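Long-range contacts in Bd0816 (Bdellovibrio bacteriovorus HD100, PDB 5CER), which probably acts as a serine-type D-Ala-D-Ala carboxypeptidase of the peptidase S13 family, trimming the peptides of cell-wall peptidoglycan: residues A[55-61]-A[192-197]; A[104-110]-A[137-141]; A[150-154]-A[168-172]. The protein carries 2 engineered substitutions. All blocks are in the same frame, centred on the assembly; numbering follows the deposited sequence.

In the fold
All three contacts belong to the part of the chain built round the mixed sheet 175-181, 98-104, 67-72, 54-61, 194-199 and 399-400. Contact 1 pairs two neighbouring strands of that sheet, and the 130 residues between its segments include both other contacts. Contact 2 joins the end of strand 98-104 to helix 130-145; contact 3 then closes a short excursion through the next helix, 151-163, just before strand 175-181. The centres of contacts 1 and 2 lie about 17 Å apart, those of 2 and 3 about 22 Å and those of 1 and 3 about 24 Å. Contact 1 thus joins strands that flank both helical contacts in sequence, while contacts 2 and 3 tie successive helices to different loops.

Contact 1 (A[55-61]-A[192-197]); sequences TVLHLTP and YTGSVV
Strands 54-61 and 194-199 are antiparallel neighbours in the six-strand mixed sheet, and this contact is their pairing, with short-segment axes 157° apart. L57 faces V196 as a hydrogen-bonded pair: L57 N donates a hydrogen bond to V196 O at 2.7 Å, and V196 N returns a bond to L57 O. L59 and G194 form the next such pair, through L59 N to G194 O at 2.9 Å and G194 N to L59 O. The alternate residues V56-V197 and H58-S195 are non-hydrogen-bonded pairs. On the face carrying L57 and L59, V196 CG2 reaches both leucines, 4.1 Å from L57 CB and 4.1 Å from L59 CD1; with V196 CG1 anti to the carbonyl carbon (chi1 -42°), CG2 lies between that carbon and the backbone N. L57 and L59 also pack on L69 and M67 of strand 67-72. On the opposite face, S195 CB lies 3.1 Å from H58 ND1, oblique to the imidazole, while T193 CG2 approaches the ring near its plane. H58 NE2 is bonded to E72, which helps fix the ring's rotation. Beyond the last bridge, the hydroxyls T60 OG1 and T193 OG1 share a hydrogen bond of 2.6 Å. Four backbone bonds hold the register, with an apolar face of L57, L59 and V196 and a mixed one where V56 and V197 adjoin S195, the threonine hydroxyls and H58, probably polarised by the carboxylate of E72.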
# COMPACT_ATOMS: atom_id res chain seq x y z
N THR A 55 0.17 -14.42 21.60
CA THR A 55 0.96 -13.77 22.60
C THR A 55 0.39 -14.13 23.99
O THR A 55 -0.80 -13.95 24.27
CB THR A 55 1.02 -12.27 22.34
OG1 THR A 55 1.35 -12.00 20.96
CG2 THR A 55 2.07 -11.61 23.20
N VAL A 56 1.25 -14.63 24.88
CA VAL A 56 0.81 -15.08 26.21
C VAL A 56 1.22 -14.04 27.29
O VAL A 56 2.35 -13.57 27.33
CB VAL A 56 1.33 -16.48 26.57
CG1 VAL A 56 0.72 -16.96 27.87
CG2 VAL A 56 1.00 -17.46 25.46
N LEU A 57 0.25 -13.70 28.14
CA LEU A 57 0.38 -12.67 29.14
C LEU A 57 0.25 -13.38 30.49
O LEU A 57 -0.77 -14.02 30.77
CB LEU A 57 -0.72 -11.62 28.97
CG LEU A 57 -0.88 -11.02 27.57
CD1 LEU A 57 -2.18 -10.28 27.45
CD2 LEU A 57 0.27 -10.11 27.23
N HIS A 58 1.28 -13.26 31.31
CA HIS A 58 1.45 -13.94 32.60
C HIS A 58 1.26 -12.88 33.70
O HIS A 58 2.12 -12.02 33.89
CB HIS A 58 2.84 -14.58 32.65
CG HIS A 58 2.99 -15.71 31.69
ND1 HIS A 58 2.50 -16.97 31.95
CD2 HIS A 58 3.54 -15.76 30.46
CE1 HIS A 58 2.75 -17.76 30.92
NE2 HIS A 58 3.38 -17.05 30.00
N LEU A 59 0.11 -12.93 34.35
CA LEU A 59 -0.36 -11.89 35.25
C LEU A 59 -0.31 -12.42 36.69
O LEU A 59 -0.95 -13.45 37.02
CB LEU A 59 -1.78 -11.52 34.84
CG LEU A 59 -1.84 -10.51 33.70
CD1 LEU A 59 -2.95 -10.87 32.73
CD2 LEU A 59 -2.03 -9.09 34.19
N THR A 60 0.49 -11.76 37.54
CA THR A 60 0.67 -12.19 38.92
C THR A 60 0.29 -11.03 39.85
O THR A 60 0.87 -9.96 39.74
CB THR A 60 2.15 -12.60 39.15
OG1 THR A 60 2.55 -13.60 38.19
CG2 THR A 60 2.38 -13.12 40.56
N PRO A 61 -0.66 -11.25 40.79
CA PRO A 61 -0.97 -10.18 41.75
C PRO A 61 0.19 -9.75 42.66
O PRO A 61 0.96 -10.61 43.15
CB PRO A 61 -2.12 -10.75 42.60
CG PRO A 61 -2.47 -12.08 42.05
CD PRO A 61 -1.51 -12.45 40.97
N TYR A 192 0.72 -18.09 42.15
CA TYR A 192 -0.49 -17.32 41.90
C TYR A 192 -0.50 -16.63 40.54
O TYR A 192 -1.25 -15.69 40.35
CB TYR A 192 -0.64 -16.26 42.99
CG TYR A 192 -0.66 -16.82 44.39
CD1 TYR A 192 -1.79 -17.45 44.88
CD2 TYR A 192 0.47 -16.72 45.21
CE1 TYR A 192 -1.81 -17.98 46.16
CE2 TYR A 192 0.46 -17.26 46.50
CZ TYR A 192 -0.68 -17.89 46.97
OH TYR A 192 -0.71 -18.42 48.23
N THR A 193 0.33 -17.09 39.61
CA THR A 193 0.32 -16.53 38.26
C THR A 193 -0.80 -17.16 37.47
O THR A 193 -0.91 -18.40 37.38
CB THR A 193 1.66 -16.77 37.54
OG1 THR A 193 2.71 -16.17 38.30
CG2 THR A 193 1.65 -16.16 36.12
N GLY A 194 -1.69 -16.31 36.97
CA GLY A 194 -2.73 -16.71 36.05
C GLY A 194 -2.26 -16.22 34.70
O GLY A 194 -1.68 -15.15 34.61
N SER A 195 -2.48 -17.01 33.65
CA SER A 195 -1.99 -16.61 32.34
C SER A 195 -3.00 -16.78 31.21
O SER A 195 -3.78 -17.73 31.17
CB SER A 195 -0.63 -17.27 32.06
OG SER A 195 -0.75 -18.63 31.81
N VAL A 196 -2.97 -15.79 30.32
CA VAL A 196 -4.05 -15.54 29.38
C VAL A 196 -3.41 -15.25 28.01
O VAL A 196 -2.23 -14.85 27.94
CB VAL A 196 -5.07 -14.47 29.88
CG1 VAL A 196 -5.39 -14.66 31.35
CG2 VAL A 196 -4.49 -13.10 29.69
N VAL A 197 -4.15 -15.51 26.93
CA VAL A 197 -3.57 -15.48 25.60
C VAL A 197 -4.32 -14.47 24.75
O VAL A 197 -5.54 -14.34 24.79
CB VAL A 197 -3.41 -16.87 24.94
CG1 VAL A 197 -3.31 -17.99 25.95
CG2 VAL A 197 -4.54 -17.19 24.00

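Contact 2 (A[104-110]-A[137-141]); sequences FDENFLL and VIKNL
The F104 ring receives V137 CG1 over one face: this methyl sits 3.5 Å from the ring centroid, 16° off the normal, a CH-pi contact displaced toward the rim. At the edge, in the plane of the same ring, I138 CG1 comes within 3.8 Å of F104 CE2, and L141 CD1 approaches F104 CD2 obliquely. The F104 and V137 side chains come from opposite directions, the ring turning its face to the methyl, with F104 CG held between backbone N and carbonyl carbon (chi1 66°). The second ring, F108, has L141 CD2 near its plane at the edge, 4.2 Å from F108 CE2, while V137 CG1 reaches F108 CD2 obliquely at 4.0 Å. One methyl of V137 therefore serves both phenylalanines, and its other, CG2, lies 3.5 Å from F108 O. L110 completes the apolar cluster: its CD2 touches L141 CD2 at 3.5 Å, and the side chain runs past that of N140 in the opposite direction. N140 OD1 accepts from W112 N, and ND2 donates to A136 O.

Between the two rings the chain reverses through a type I turn from D105 to F108, in which D105 OD1 accepts from N107 N at 2.9 Å to make an Asx turn. With this reversal, F104 and F108 both direct their side chains toward helix 130-145. F108 further meets F79 edge-to-face, and both rings touch V71 of strand 67-72. No hydrogen bond links the two segments: buried aliphatic and aromatic packing holds 137-141, though one turn earlier Q133 NE2 donates to E106 O, and polar groups bond within the turn, within the helix or to neighbours such as W112.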
# COMPACT_ATOMS: atom_id res chain seq x y z
N PHE A 104 9.21 -8.63 29.46
CA PHE A 104 8.89 -9.22 28.16
C PHE A 104 10.10 -10.00 27.67
O PHE A 104 11.25 -9.64 27.97
CB PHE A 104 8.49 -8.13 27.14
CG PHE A 104 9.61 -7.19 26.78
CD1 PHE A 104 10.49 -7.48 25.75
CD2 PHE A 104 9.84 -6.05 27.55
CE1 PHE A 104 11.55 -6.66 25.45
CE2 PHE A 104 10.92 -5.22 27.25
CZ PHE A 104 11.77 -5.53 26.18
N ASP A 105 9.83 -11.04 26.88
CA ASP A 105 10.88 -11.94 26.38
C ASP A 105 11.33 -11.58 24.93
O ASP A 105 10.84 -10.61 24.30
CB ASP A 105 10.46 -13.42 26.56
CG ASP A 105 9.47 -13.92 25.51
OD1 ASP A 105 9.24 -13.25 24.49
OD2 ASP A 105 8.96 -15.05 25.69
N GLU A 106 12.23 -12.38 24.38
CA GLU A 106 12.87 -12.09 23.07
C GLU A 106 11.97 -12.16 21.86
O GLU A 106 12.36 -11.74 20.77
CB GLU A 106 14.08 -13.02 22.83
CG GLU A 106 13.81 -14.52 22.83
CD GLU A 106 13.99 -15.19 24.18
OE1 GLU A 106 13.77 -14.52 25.23
OE2 GLU A 106 14.37 -16.38 24.19
N ASN A 107 10.78 -12.67 22.06
CA ASN A 107 9.81 -12.80 21.00
C ASN A 107 8.76 -11.69 20.97
O ASN A 107 7.86 -11.72 20.10
CB ASN A 107 9.18 -14.21 21.07
CG ASN A 107 10.19 -15.29 20.75
OD1 ASN A 107 11.03 -15.18 19.84
ND2 ASN A 107 10.16 -16.31 21.53
N PHE A 108 8.78 -10.77 21.94
CA PHE A 108 7.76 -9.73 21.96
C PHE A 108 8.23 -8.57 21.08
O PHE A 108 9.19 -7.86 21.44
CB PHE A 108 7.40 -9.29 23.39
CG PHE A 108 6.34 -8.21 23.43
CD1 PHE A 108 5.12 -8.41 22.82
CD2 PHE A 108 6.56 -7.02 24.08
CE1 PHE A 108 4.16 -7.42 22.83
CE2 PHE A 108 5.58 -6.03 24.10
CZ PHE A 108 4.39 -6.22 23.46
N LEU A 109 7.59 -8.41 19.93
CA LEU A 109 7.88 -7.28 19.05
C LEU A 109 6.79 -6.23 19.29
O LEU A 109 5.63 -6.55 19.32
CB LEU A 109 7.93 -7.73 17.61
CG LEU A 109 9.08 -8.74 17.30
CD1 LEU A 109 9.12 -9.29 15.87
CD2 LEU A 109 10.48 -8.23 17.64
N LEU A 110 7.21 -4.98 19.47
CA LEU A 110 6.31 -3.87 19.60
C LEU A 110 6.94 -2.67 18.88
O LEU A 110 8.03 -2.20 19.28
CB LEU A 110 6.04 -3.53 21.06
CG LEU A 110 5.05 -2.39 21.35
CD1 LEU A 110 3.63 -2.76 20.99
CD2 LEU A 110 5.14 -1.96 22.80
N VAL A 137 12.04 -2.06 22.22
CA VAL A 137 10.76 -2.46 22.79
C VAL A 137 10.47 -1.68 24.09
O VAL A 137 9.36 -1.17 24.31
CB VAL A 137 10.72 -3.98 23.05
CG1 VAL A 137 9.48 -4.36 23.85
CG2 VAL A 137 10.75 -4.74 21.75
N ILE A 138 11.50 -1.56 24.94
CA ILE A 138 11.43 -0.67 26.09
C ILE A 138 10.98 0.73 25.68
O ILE A 138 10.03 1.24 26.26
CB ILE A 138 12.77 -0.63 26.86
CG1 ILE A 138 12.87 -2.01 27.52
CG2 ILE A 138 12.81 0.53 27.87
CD1 ILE A 138 14.04 -2.44 28.33
N LYS A 139 11.69 1.34 24.72
CA LYS A 139 11.31 2.69 24.26
C LYS A 139 9.81 2.85 23.93
O LYS A 139 9.20 3.81 24.38
CB LYS A 139 12.11 3.13 23.03
CG LYS A 139 13.49 3.63 23.36
CD LYS A 139 14.13 3.44 24.83
CE LYS A 139 14.35 4.72 25.64
NZ LYS A 139 13.31 4.99 26.68
N ASN A 140 9.27 1.92 23.15
CA ASN A 140 7.84 1.88 22.80
C ASN A 140 6.90 1.68 23.96
O ASN A 140 5.92 2.43 24.09
CB ASN A 140 7.55 0.77 21.79
CG ASN A 140 7.99 1.13 20.40
OD1 ASN A 140 7.23 1.71 19.63
ND2 ASN A 140 9.24 0.84 20.09
N LEU A 141 7.19 0.68 24.79
CA LEU A 141 6.46 0.47 26.03
C LEU A 141 6.43 1.74 26.91
O LEU A 141 5.39 2.14 27.43
CB LEU A 141 7.02 -0.72 26.83
CG LEU A 141 6.73 -2.11 26.26
CD1 LEU A 141 7.55 -3.19 26.96
CD2 LEU A 141 5.25 -2.44 26.31

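Contact 3 (A[150-154]-A[168-172]); sequences NRAMY and MLEKP
Y154 and R151, one turn apart at the start of helix 151-163, reach across to the loop 168-172. The phenol of Y154 extends with CG anti to the backbone N (chi1 -175°), and its OH donates to L169 O at 2.8 Å, that oxygen lying in the ring plane at the edge. M168 CE and P172 CD approach the same end of the ring obliquely, 3.6 Å and 3.5 Å from Y154 CZ, and gather apolar carbon round the bonded hydroxyl. R151 bends at chi2 and chi3 and lays its guanidinium beneath the aliphatic chain of K171, whose CD stands 3.6 Å above the centre of the plane. From the edge of that group, NH2 makes a weak, bent bond of 3.0 Å to P172 O. The ammonium of K171 stays apart, its NZ 5.5 Å from R151 NE. N150 caps the helix, its OD1 accepting from M153 N at 2.9 Å. Beside this contact runs helix 81-93: Y85 meets the Y154 ring, and S89 OG is hydrogen-bonded to L169 N. The loop thus rests against both helices 151-163 and 81-93 before the chain enters strand 175-181.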
# COMPACT_ATOMS: atom_id res chain seq x y z
N ASN A 150 -4.08 8.47 23.11
CA ASN A 150 -4.59 9.44 22.14
C ASN A 150 -6.08 9.20 21.98
O ASN A 150 -6.49 8.21 21.35
CB ASN A 150 -3.85 9.28 20.82
CG ASN A 150 -4.22 10.32 19.78
OD1 ASN A 150 -5.41 10.55 19.46
ND2 ASN A 150 -3.21 10.92 19.20
N ARG A 151 -6.88 10.08 22.57
CA ARG A 151 -8.35 9.95 22.53
C ARG A 151 -8.97 9.85 21.13
O ARG A 151 -9.80 8.96 20.88
CB ARG A 151 -9.05 11.07 23.34
CG ARG A 151 -9.25 10.77 24.83
CD ARG A 151 -9.87 9.38 25.05
NE ARG A 151 -9.09 8.51 25.91
CZ ARG A 151 -9.30 7.18 26.04
NH1 ARG A 151 -10.25 6.55 25.34
NH2 ARG A 151 -8.54 6.47 26.89
N ALA A 152 -8.52 10.71 20.22
CA ALA A 152 -9.04 10.71 18.85
C ALA A 152 -8.71 9.40 18.11
O ALA A 152 -9.59 8.82 17.45
CB ALA A 152 -8.54 11.92 18.08
N MET A 153 -7.47 8.92 18.23
CA MET A 153 -7.06 7.68 17.59
C MET A 153 -7.70 6.45 18.15
O MET A 153 -8.14 5.59 17.39
CB MET A 153 -5.55 7.54 17.56
CG MET A 153 -5.02 8.51 16.58
SD MET A 153 -3.40 8.39 15.94
CE MET A 153 -3.66 6.98 14.86
N TYR A 154 -7.73 6.35 19.47
CA TYR A 154 -8.44 5.24 20.11
C TYR A 154 -9.92 5.16 19.63
O TYR A 154 -10.45 4.09 19.34
CB TYR A 154 -8.40 5.36 21.64
CG TYR A 154 -9.03 4.15 22.32
CD1 TYR A 154 -10.41 4.08 22.53
CD2 TYR A 154 -8.24 3.08 22.74
CE1 TYR A 154 -10.99 2.97 23.11
CE2 TYR A 154 -8.82 1.96 23.30
CZ TYR A 154 -10.19 1.91 23.50
OH TYR A 154 -10.75 0.81 24.06
N MET A 168 -14.84 -3.05 22.27
CA MET A 168 -13.80 -2.34 23.01
C MET A 168 -14.47 -1.35 23.95
O MET A 168 -15.52 -0.81 23.66
CB MET A 168 -12.88 -1.57 22.09
CG MET A 168 -12.11 -2.44 21.10
SD MET A 168 -11.13 -1.44 19.95
CE MET A 168 -9.88 -0.74 21.02
N LEU A 169 -13.84 -1.12 25.11
CA LEU A 169 -14.36 -0.14 26.07
C LEU A 169 -14.24 1.26 25.49
O LEU A 169 -13.35 1.53 24.72
CB LEU A 169 -13.61 -0.25 27.39
CG LEU A 169 -13.81 -1.56 28.15
CD1 LEU A 169 -12.75 -1.73 29.21
CD2 LEU A 169 -15.21 -1.60 28.77
N GLU A 170 -15.15 2.14 25.86
CA GLU A 170 -15.04 3.55 25.46
C GLU A 170 -13.74 4.23 25.91
O GLU A 170 -13.10 4.93 25.13
CB GLU A 170 -16.20 4.39 26.00
CG GLU A 170 -16.46 5.60 25.11
CD GLU A 170 -17.62 6.45 25.59
OE1 GLU A 170 -18.48 5.94 26.36
OE2 GLU A 170 -17.66 7.65 25.19
N LYS A 171 -13.34 3.98 27.15
CA LYS A 171 -12.37 4.87 27.81
C LYS A 171 -11.44 4.14 28.81
O LYS A 171 -11.38 4.47 29.98
CB LYS A 171 -13.14 6.09 28.38
CG LYS A 171 -12.37 7.15 29.23
CD LYS A 171 -11.80 8.31 28.39
CE LYS A 171 -11.28 9.58 29.17
NZ LYS A 171 -11.60 9.72 30.63
N PRO A 172 -10.70 3.13 28.32
CA PRO A 172 -9.81 2.39 29.19
C PRO A 172 -8.49 3.09 29.39
O PRO A 172 -8.10 3.99 28.61
CB PRO A 172 -9.56 1.13 28.40
CG PRO A 172 -9.52 1.60 26.98
CD PRO A 172 -10.60 2.65 26.92